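PDB 5HFT: gamma-glutamyltranspeptidase from Klebsiella pneumoniae subsp. pneumoniae, which catalyses the conversion of oxamate to oxalate in the degradation of uric acid. Local coordinates for residues 102-110 with 242-250; 277-288 with 333-341. All blocks are in the same frame, centred on the assembly; numbering follows the deposited sequence.

In the fold
Both segments of interaction 1 (102-110 with 242-250) precede those of interaction 2 (277-288 with 333-341) along the chain. Their centres are about 37 Å apart and their nearest atoms about 20 Å apart, so they do not touch. In sequence, the antiparallel pair of strands 262-266 and 269-273 comes between them and leads into helix 277-287. Interaction 1 ties a loop after strand 93-97 to the turn between helices 230-242 and 248-252, whereas interaction 2 packs helix 277-287 against the last modelled helix, 338-341, and the loop before it. Both lie within the gamma-glutamyltranspeptidase family region and border the other protein chain of the assembly, so two separate regions of the chain lie against that partner.

Interaction 1 of 2, residues 102-110 with 242-250; sequences GSLATLEAY and LGMPITLGD
The type I beta turn from G102 to A105 lies against the connection between helices 230-242 and 248-252, with the CA atoms of G102 and I246 4.2 Å apart and those of L104 and P245 4.5 Å apart. At the start of the second helix, T247 and D250 form a capping box, and the beta turn joins it through S103. T247 N donates to D250 OD2 (3.0 Å), while D250 N returns a bond to T247 OG1 (3.3 Å). The D250 chi1 of -75° sets CG beside its own backbone N, which turns the carboxylate back toward T247 N, just before the helix. There OD2 accepts a second amide, S103 N, at 2.6 Å in an almost straight bond (174°). This amide arrives on the syn side of the carboxylate and T247 N on the anti side, both somewhat out of its plane, so two backbone donors from different segments fix one oxygen and limit rotation of the carboxylate. The amides and the helix start would probably favour its charged form.

Apolar contacts gather about P245. The CB atoms of L104 and P245 are 3.9 Å apart, and A105 CB approaches the same proline carbon. A weak backbone bond runs from L104 N to P245 O. Farther out, L104 CD1 touches T247 CG2, extending the apolar contact beside the cap. The Y110 side chain comes across that of P245 at about a right angle and touches it with its OH, 3.5 Å from P245 CG; the hydroxyl is hydrogen-bonded to Q122 O. L125 packs on both Y110 and P245, and M239 of helix 230-242 on I246. Beside the capping box, S103 OG stands 2.8 Å from T247 OG1.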
loop_
_atom_site.group_PDB
_atom_site.type_symbol
_atom_site.label_atom_id
_atom_site.label_comp_id
_atom_site.label_asym_id
_atom_site.label_seq_id
_atom_site.Cartn_x
_atom_site.Cartn_y
_atom_site.Cartn_z
ATOM N N GLY A 102 19.260 -8.839 0.991
ATOM C CA GLY A 102 19.819 -10.029 0.388
ATOM C C GLY A 102 20.989 -10.585 1.181
ATOM O O GLY A 102 21.669 -9.888 1.940
ATOM N N SER A 103 21.232 -11.879 0.982
ATOM C CA SER A 103 22.304 -12.552 1.706
ATOM C C SER A 103 23.687 -12.015 1.342
ATOM O O SER A 103 24.638 -12.217 2.104
ATOM C CB SER A 103 22.214 -14.056 1.456
ATOM O OG SER A 103 22.242 -14.332 0.068
ATOM N N LEU A 104 23.820 -11.328 0.206
ATOM C CA LEU A 104 25.055 -10.661 -0.180
ATOM C C LEU A 104 25.129 -9.220 0.309
ATOM O O LEU A 104 26.089 -8.523 -0.002
ATOM C CB LEU A 104 25.193 -10.660 -1.696
ATOM C CG LEU A 104 26.094 -11.664 -2.384
ATOM C CD1 LEU A 104 25.296 -12.766 -3.049
ATOM C CD2 LEU A 104 26.972 -10.925 -3.388
ATOM N N ALA A 105 24.119 -8.737 1.021
ATOM C CA ALA A 105 24.079 -7.333 1.428
ATOM C C ALA A 105 24.770 -7.168 2.783
ATOM O O ALA A 105 24.145 -6.966 3.823
ATOM C CB ALA A 105 22.637 -6.838 1.462
ATOM N N THR A 106 26.095 -7.252 2.764
ATOM C CA THR A 106 26.836 -7.221 4.018
ATOM C C THR A 106 27.419 -5.836 4.278
ATOM O O THR A 106 27.734 -5.085 3.351
ATOM C CB THR A 106 27.943 -8.284 4.042
ATOM O OG1 THR A 106 28.981 -7.923 3.125
ATOM C CG2 THR A 106 27.386 -9.688 3.719
ATOM N N LEU A 107 27.571 -5.515 5.570
ATOM C CA LEU A 107 28.066 -4.201 5.976
ATOM C C LEU A 107 29.366 -3.828 5.276
ATOM O O LEU A 107 29.669 -2.639 5.128
ATOM C CB LEU A 107 28.259 -4.166 7.492
ATOM C CG LEU A 107 28.243 -2.767 8.100
ATOM C CD1 LEU A 107 26.871 -2.133 7.907
ATOM C CD2 LEU A 107 28.601 -2.826 9.570
ATOM N N GLU A 108 30.157 -4.828 4.863
ATOM C CA GLU A 108 31.415 -4.567 4.168
ATOM C C GLU A 108 31.173 -4.072 2.749
ATOM O O GLU A 108 31.819 -3.117 2.299
ATOM C CB GLU A 108 32.282 -5.829 4.150
ATOM N N ALA A 109 30.225 -4.702 2.043
ATOM C CA ALA A 109 29.985 -4.479 0.618
ATOM C C ALA A 109 29.677 -3.027 0.256
ATOM O O ALA A 109 29.748 -2.679 -0.931
ATOM C CB ALA A 109 28.839 -5.378 0.151
ATOM N N TYR A 110 29.390 -2.168 1.232
ATOM C CA TYR A 110 29.099 -0.760 0.980
ATOM C C TYR A 110 30.192 0.140 1.568
ATOM O O TYR A 110 29.937 1.256 2.038
ATOM C CB TYR A 110 27.695 -0.409 1.496
ATOM C CG TYR A 110 26.614 -1.196 0.758
ATOM C CD1 TYR A 110 26.248 -2.481 1.158
ATOM C CD2 TYR A 110 25.999 -0.672 -0.380
ATOM C CE1 TYR A 110 25.283 -3.213 0.461
ATOM C CE2 TYR A 110 25.033 -1.398 -1.083
ATOM C CZ TYR A 110 24.680 -2.665 -0.659
ATOM O OH TYR A 110 23.726 -3.379 -1.358
ATOM N N LEU A 242 23.306 -8.610 -12.957
ATOM C CA LEU A 242 23.203 -7.198 -12.601
ATOM C C LEU A 242 24.151 -6.792 -11.482
ATOM O O LEU A 242 24.461 -5.599 -11.349
ATOM C CB LEU A 242 21.762 -6.868 -12.172
ATOM C CG LEU A 242 20.704 -6.668 -13.271
ATOM C CD1 LEU A 242 19.406 -6.163 -12.704
ATOM C CD2 LEU A 242 21.171 -5.768 -14.402
ATOM N N GLY A 243 24.609 -7.741 -10.672
ATOM C CA GLY A 243 25.350 -7.383 -9.483
ATOM C C GLY A 243 24.472 -7.022 -8.313
ATOM O O GLY A 243 24.854 -6.182 -7.491
ATOM N N MET A 244 23.358 -7.597 -8.221
ATOM C CA MET A 244 22.456 -7.276 -7.129
ATOM C C MET A 244 22.758 -8.166 -5.922
ATOM O O MET A 244 22.990 -9.369 -6.082
ATOM C CB MET A 244 21.007 -7.475 -7.563
ATOM C CG MET A 244 20.281 -6.232 -8.052
ATOM S SD MET A 244 18.493 -6.547 -8.037
ATOM C CE MET A 244 18.333 -7.452 -9.551
ATOM N N PRO A 245 22.739 -7.617 -4.701
ATOM C CA PRO A 245 23.109 -8.406 -3.522
ATOM C C PRO A 245 22.035 -9.381 -3.061
ATOM O O PRO A 245 21.783 -9.478 -1.860
ATOM C CB PRO A 245 23.372 -7.327 -2.465
ATOM C CG PRO A 245 22.462 -6.233 -2.839
ATOM C CD PRO A 245 22.340 -6.246 -4.331
ATOM N N ILE A 246 21.389 -10.093 -3.983
ATOM C CA ILE A 246 20.287 -10.994 -3.668
ATOM C C ILE A 246 20.538 -12.336 -4.340
ATOM O O ILE A 246 21.062 -12.389 -5.456
ATOM C CB ILE A 246 18.924 -10.408 -4.124
ATOM C CG1 ILE A 246 18.710 -9.013 -3.558
ATOM C CG2 ILE A 246 17.735 -11.312 -3.726
ATOM C CD1 ILE A 246 17.343 -8.457 -3.889
ATOM N N THR A 247 20.182 -13.421 -3.655
ATOM C CA THR A 247 20.394 -14.770 -4.158
ATOM C C THR A 247 19.070 -15.505 -4.312
ATOM O O THR A 247 18.028 -15.073 -3.812
ATOM C CB THR A 247 21.313 -15.581 -3.240
ATOM O OG1 THR A 247 20.774 -15.591 -1.912
ATOM C CG2 THR A 247 22.714 -15.005 -3.230
ATOM N N LEU A 248 19.127 -16.615 -5.053
ATOM C CA LEU A 248 17.985 -17.513 -5.142
ATOM C C LEU A 248 17.591 -18.023 -3.772
ATOM O O LEU A 248 16.401 -18.197 -3.485
ATOM C CB LEU A 248 18.312 -18.688 -6.052
ATOM C CG LEU A 248 17.225 -19.730 -6.314
ATOM C CD1 LEU A 248 15.931 -19.153 -6.952
ATOM C CD2 LEU A 248 17.828 -20.834 -7.171
ATOM N N GLY A 249 18.578 -18.250 -2.901
ATOM C CA GLY A 249 18.256 -18.665 -1.548
ATOM C C GLY A 249 17.390 -17.639 -0.849
ATOM O O GLY A 249 16.415 -17.987 -0.172
ATOM N N ASP A 250 17.687 -16.353 -1.070
ATOM C CA ASP A 250 16.918 -15.299 -0.428
ATOM C C ASP A 250 15.443 -15.387 -0.809
ATOM O O ASP A 250 14.569 -15.305 0.062
ATOM C CB ASP A 250 17.501 -13.939 -0.808
ATOM C CG ASP A 250 18.792 -13.640 -0.088
ATOM O OD1 ASP A 250 18.856 -13.947 1.121
ATOM O OD2 ASP A 250 19.728 -13.067 -0.709
#

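Interaction 2 of 2, residues 277-288 with 333-341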
loop_
_atom_site.group_PDB
_atom_site.type_symbol
_atom_site.label_atom_id
_atom_site.label_comp_id
_atom_site.label_asym_id
_atom_site.label_seq_id
_atom_site.Cartn_x
_atom_site.Cartn_y
_atom_site.Cartn_z
ATOM N N PRO A 277 5.411 -1.679 17.337
ATOM C CA PRO A 277 5.132 -0.788 18.483
ATOM C C PRO A 277 5.957 0.489 18.536
ATOM O O PRO A 277 5.511 1.468 19.143
ATOM C CB PRO A 277 5.441 -1.684 19.686
ATOM C CG PRO A 277 5.165 -3.066 19.193
ATOM C CD PRO A 277 5.581 -3.082 17.751
ATOM N N THR A 278 7.150 0.518 17.938
ATOM C CA THR A 278 7.951 1.741 17.966
ATOM C C THR A 278 7.359 2.833 17.068
ATOM O O THR A 278 7.280 4.003 17.475
ATOM C CB THR A 278 9.391 1.429 17.557
ATOM N N GLN A 279 6.903 2.464 15.860
ATOM C CA GLN A 279 6.472 3.430 14.847
ATOM C C GLN A 279 5.003 3.819 14.958
ATOM O O GLN A 279 4.630 4.925 14.547
ATOM C CB GLN A 279 6.729 2.879 13.434
ATOM N N GLY A 280 4.163 2.948 15.509
ATOM C CA GLY A 280 2.733 3.169 15.443
ATOM C C GLY A 280 2.102 3.585 16.752
ATOM O O GLY A 280 0.929 3.974 16.779
ATOM N N LEU A 281 2.851 3.478 17.851
ATOM C CA LEU A 281 2.344 3.967 19.126
ATOM C C LEU A 281 1.951 5.436 19.036
ATOM O O LEU A 281 0.862 5.826 19.476
ATOM C CB LEU A 281 3.390 3.767 20.222
ATOM C CG LEU A 281 3.100 4.560 21.498
ATOM C CD1 LEU A 281 2.126 3.827 22.411
ATOM C CD2 LEU A 281 4.388 4.893 22.213
ATOM N N VAL A 282 2.814 6.263 18.439
ATOM C CA VAL A 282 2.558 7.702 18.426
ATOM C C VAL A 282 1.273 8.021 17.666
ATOM O O VAL A 282 0.443 8.805 18.139
ATOM C CB VAL A 282 3.774 8.469 17.866
ATOM C CG1 VAL A 282 4.130 8.021 16.445
ATOM C CG2 VAL A 282 3.519 9.961 17.918
ATOM N N SER A 283 1.058 7.392 16.509
ATOM C CA SER A 283 -0.125 7.719 15.720
ATOM C C SER A 283 -1.399 7.303 16.443
ATOM O O SER A 283 -2.344 8.092 16.548
ATOM C CB SER A 283 -0.050 7.070 14.338
ATOM O OG SER A 283 -1.225 7.388 13.594
ATOM N N LEU A 284 -1.441 6.069 16.955
ATOM C CA LEU A 284 -2.653 5.582 17.611
ATOM C C LEU A 284 -2.949 6.355 18.889
ATOM O O LEU A 284 -4.114 6.624 19.197
ATOM C CB LEU A 284 -2.514 4.098 17.944
ATOM C CG LEU A 284 -2.637 3.084 16.813
ATOM C CD1 LEU A 284 -2.532 1.659 17.366
ATOM C CD2 LEU A 284 -3.925 3.297 16.016
ATOM N N ALA A 285 -1.910 6.750 19.633
ATOM C CA ALA A 285 -2.129 7.511 20.861
ATOM C C ALA A 285 -2.807 8.843 20.582
ATOM O O ALA A 285 -3.636 9.302 21.376
ATOM C CB ALA A 285 -0.809 7.729 21.589
ATOM N N ILE A 286 -2.453 9.482 19.465
ATOM C CA ILE A 286 -3.119 10.720 19.063
ATOM C C ILE A 286 -4.624 10.557 19.194
ATOM O O ILE A 286 -5.290 11.295 19.929
ATOM C CB ILE A 286 -2.724 11.110 17.629
ATOM C CG1 ILE A 286 -1.212 11.296 17.532
ATOM C CG2 ILE A 286 -3.403 12.404 17.235
ATOM C CD1 ILE A 286 -0.741 11.727 16.166
ATOM N N LEU A 287 -5.168 9.535 18.528
ATOM C CA LEU A 287 -6.610 9.316 18.544
ATOM C C LEU A 287 -7.106 9.015 19.948
ATOM O O LEU A 287 -8.200 9.447 20.324
ATOM C CB LEU A 287 -6.978 8.194 17.568
ATOM C CG LEU A 287 -6.243 8.324 16.226
ATOM C CD1 LEU A 287 -6.469 7.154 15.272
ATOM C CD2 LEU A 287 -6.578 9.627 15.552
ATOM N N GLY A 288 -6.311 8.314 20.753
ATOM C CA GLY A 288 -6.670 8.098 22.150
ATOM C C GLY A 288 -6.182 9.197 23.086
ATOM O O GLY A 288 -6.882 10.177 23.357
ATOM N N GLN A 333 2.918 -4.000 25.704
ATOM C CA GLN A 333 3.010 -2.756 24.941
ATOM C C GLN A 333 1.676 -2.001 24.847
ATOM O O GLN A 333 1.644 -0.766 24.861
ATOM C CB GLN A 333 3.529 -3.042 23.531
ATOM C CG GLN A 333 3.735 -1.791 22.682
ATOM C CD GLN A 333 2.455 -1.271 22.022
ATOM O OE1 GLN A 333 1.637 -2.049 21.525
ATOM N NE2 GLN A 333 2.276 0.050 22.032
ATOM N N GLN A 334 0.572 -2.733 24.724
ATOM C CA GLN A 334 -0.727 -2.089 24.584
ATOM C C GLN A 334 -1.081 -1.251 25.812
ATOM O O GLN A 334 -1.990 -1.604 26.568
ATOM C CB GLN A 334 -1.807 -3.142 24.320
ATOM N N LEU A 335 -0.376 -0.134 26.024
ATOM C CA LEU A 335 -0.801 0.802 27.058
ATOM C C LEU A 335 -1.966 1.683 26.611
ATOM O O LEU A 335 -2.667 2.229 27.468
ATOM C CB LEU A 335 0.366 1.691 27.490
ATOM C CG LEU A 335 0.885 2.758 26.518
ATOM C CD1 LEU A 335 0.057 4.061 26.543
ATOM C CD2 LEU A 335 2.355 3.041 26.817
ATOM N N LEU A 336 -2.178 1.842 25.297
ATOM C CA LEU A 336 -3.172 2.742 24.703
ATOM C C LEU A 336 -4.598 2.562 25.229
ATOM O O LEU A 336 -5.544 2.387 24.453
ATOM C CB LEU A 336 -3.160 2.557 23.185
ATOM C CG LEU A 336 -1.794 2.819 22.549
ATOM C CD1 LEU A 336 -1.451 1.750 21.534
ATOM C CD2 LEU A 336 -1.803 4.194 21.916
ATOM N N THR A 337 -4.764 2.629 26.533
ATOM C CA THR A 337 -5.999 2.489 27.282
ATOM C C THR A 337 -6.479 3.850 27.774
ATOM O O THR A 337 -5.669 4.751 28.021
ATOM C CB THR A 337 -5.796 1.558 28.480
ATOM O OG1 THR A 337 -4.721 2.059 29.279
ATOM C CG2 THR A 337 -5.444 0.153 28.015
ATOM N N PRO A 338 -7.792 4.050 27.903
ATOM C CA PRO A 338 -8.269 5.291 28.532
ATOM C C PRO A 338 -7.818 5.412 29.980
ATOM O O PRO A 338 -7.732 6.532 30.504
ATOM C CB PRO A 338 -9.795 5.188 28.398
ATOM C CG PRO A 338 -10.013 4.221 27.259
ATOM C CD PRO A 338 -8.900 3.227 27.384
ATOM N N GLU A 339 -7.496 4.290 30.630
ATOM C CA GLU A 339 -6.831 4.303 31.929
ATOM C C GLU A 339 -5.400 4.831 31.862
ATOM O O GLU A 339 -4.779 5.012 32.919
ATOM C CB GLU A 339 -6.826 2.891 32.532
ATOM N N ALA A 340 -4.866 5.081 30.659
ATOM C CA ALA A 340 -3.479 5.491 30.479
ATOM C C ALA A 340 -3.300 6.773 29.687
ATOM O O ALA A 340 -2.227 7.373 29.765
ATOM C CB ALA A 340 -2.673 4.390 29.778
ATOM N N LEU A 341 -4.301 7.209 28.926
ATOM C CA LEU A 341 -4.171 8.441 28.161
ATOM C C LEU A 341 -4.923 9.613 28.778
ATOM O O LEU A 341 -4.628 10.763 28.427
ATOM C CB LEU A 341 -4.644 8.221 26.719
ATOM C CG LEU A 341 -3.858 7.147 25.964
ATOM C CD1 LEU A 341 -4.643 6.629 24.779
ATOM C CD2 LEU A 341 -2.521 7.681 25.512
#
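L336 pushes one methyl, CD2, against helix 277-287 and makes the close-packed centre of the contact. The methyl rests on the helix backbone, 3.4 Å from A285 N, and also touches A285 CB (3.7 Å) and L284 CB (4.0 Å), spanning successive residues of the helix. L281 completes this apolar patch: its CG is anti to the backbone N (chi1 165°), which carries CD1 to within 4.0 Å of L336 CD2, the two side chains meeting at a slant. Beyond them, L341 sets CD1 3.4 Å from G288 C, and its CD2 reaches A285 CB more distantly, at 4.3 Å.

The opposite end, at P277 and Q333, is exposed to solvent, and one proline ring and a bent glutamine chain replace the buried leucines and alanine. With CG anti to the backbone N, Q333 lays CG on P277 CB; the bend at chi2 (-82°) then turns the amide toward the helix, NE2 3.8 Å from L281 CD1. L335 adds a single longer contact with the same L281 methyl. The helix 338-341 that carries L341 begins after T337, its N-cap residue.

The contact is a helix packed by a loop and a short helical turn. Around it, L262 of strand 262-266 touches P277, L284 and Q333, L287 faces L264 and L271 of the two paired strands, and helix 309-318 packs through F315 on V282, R318 on L281 and L317 on L335.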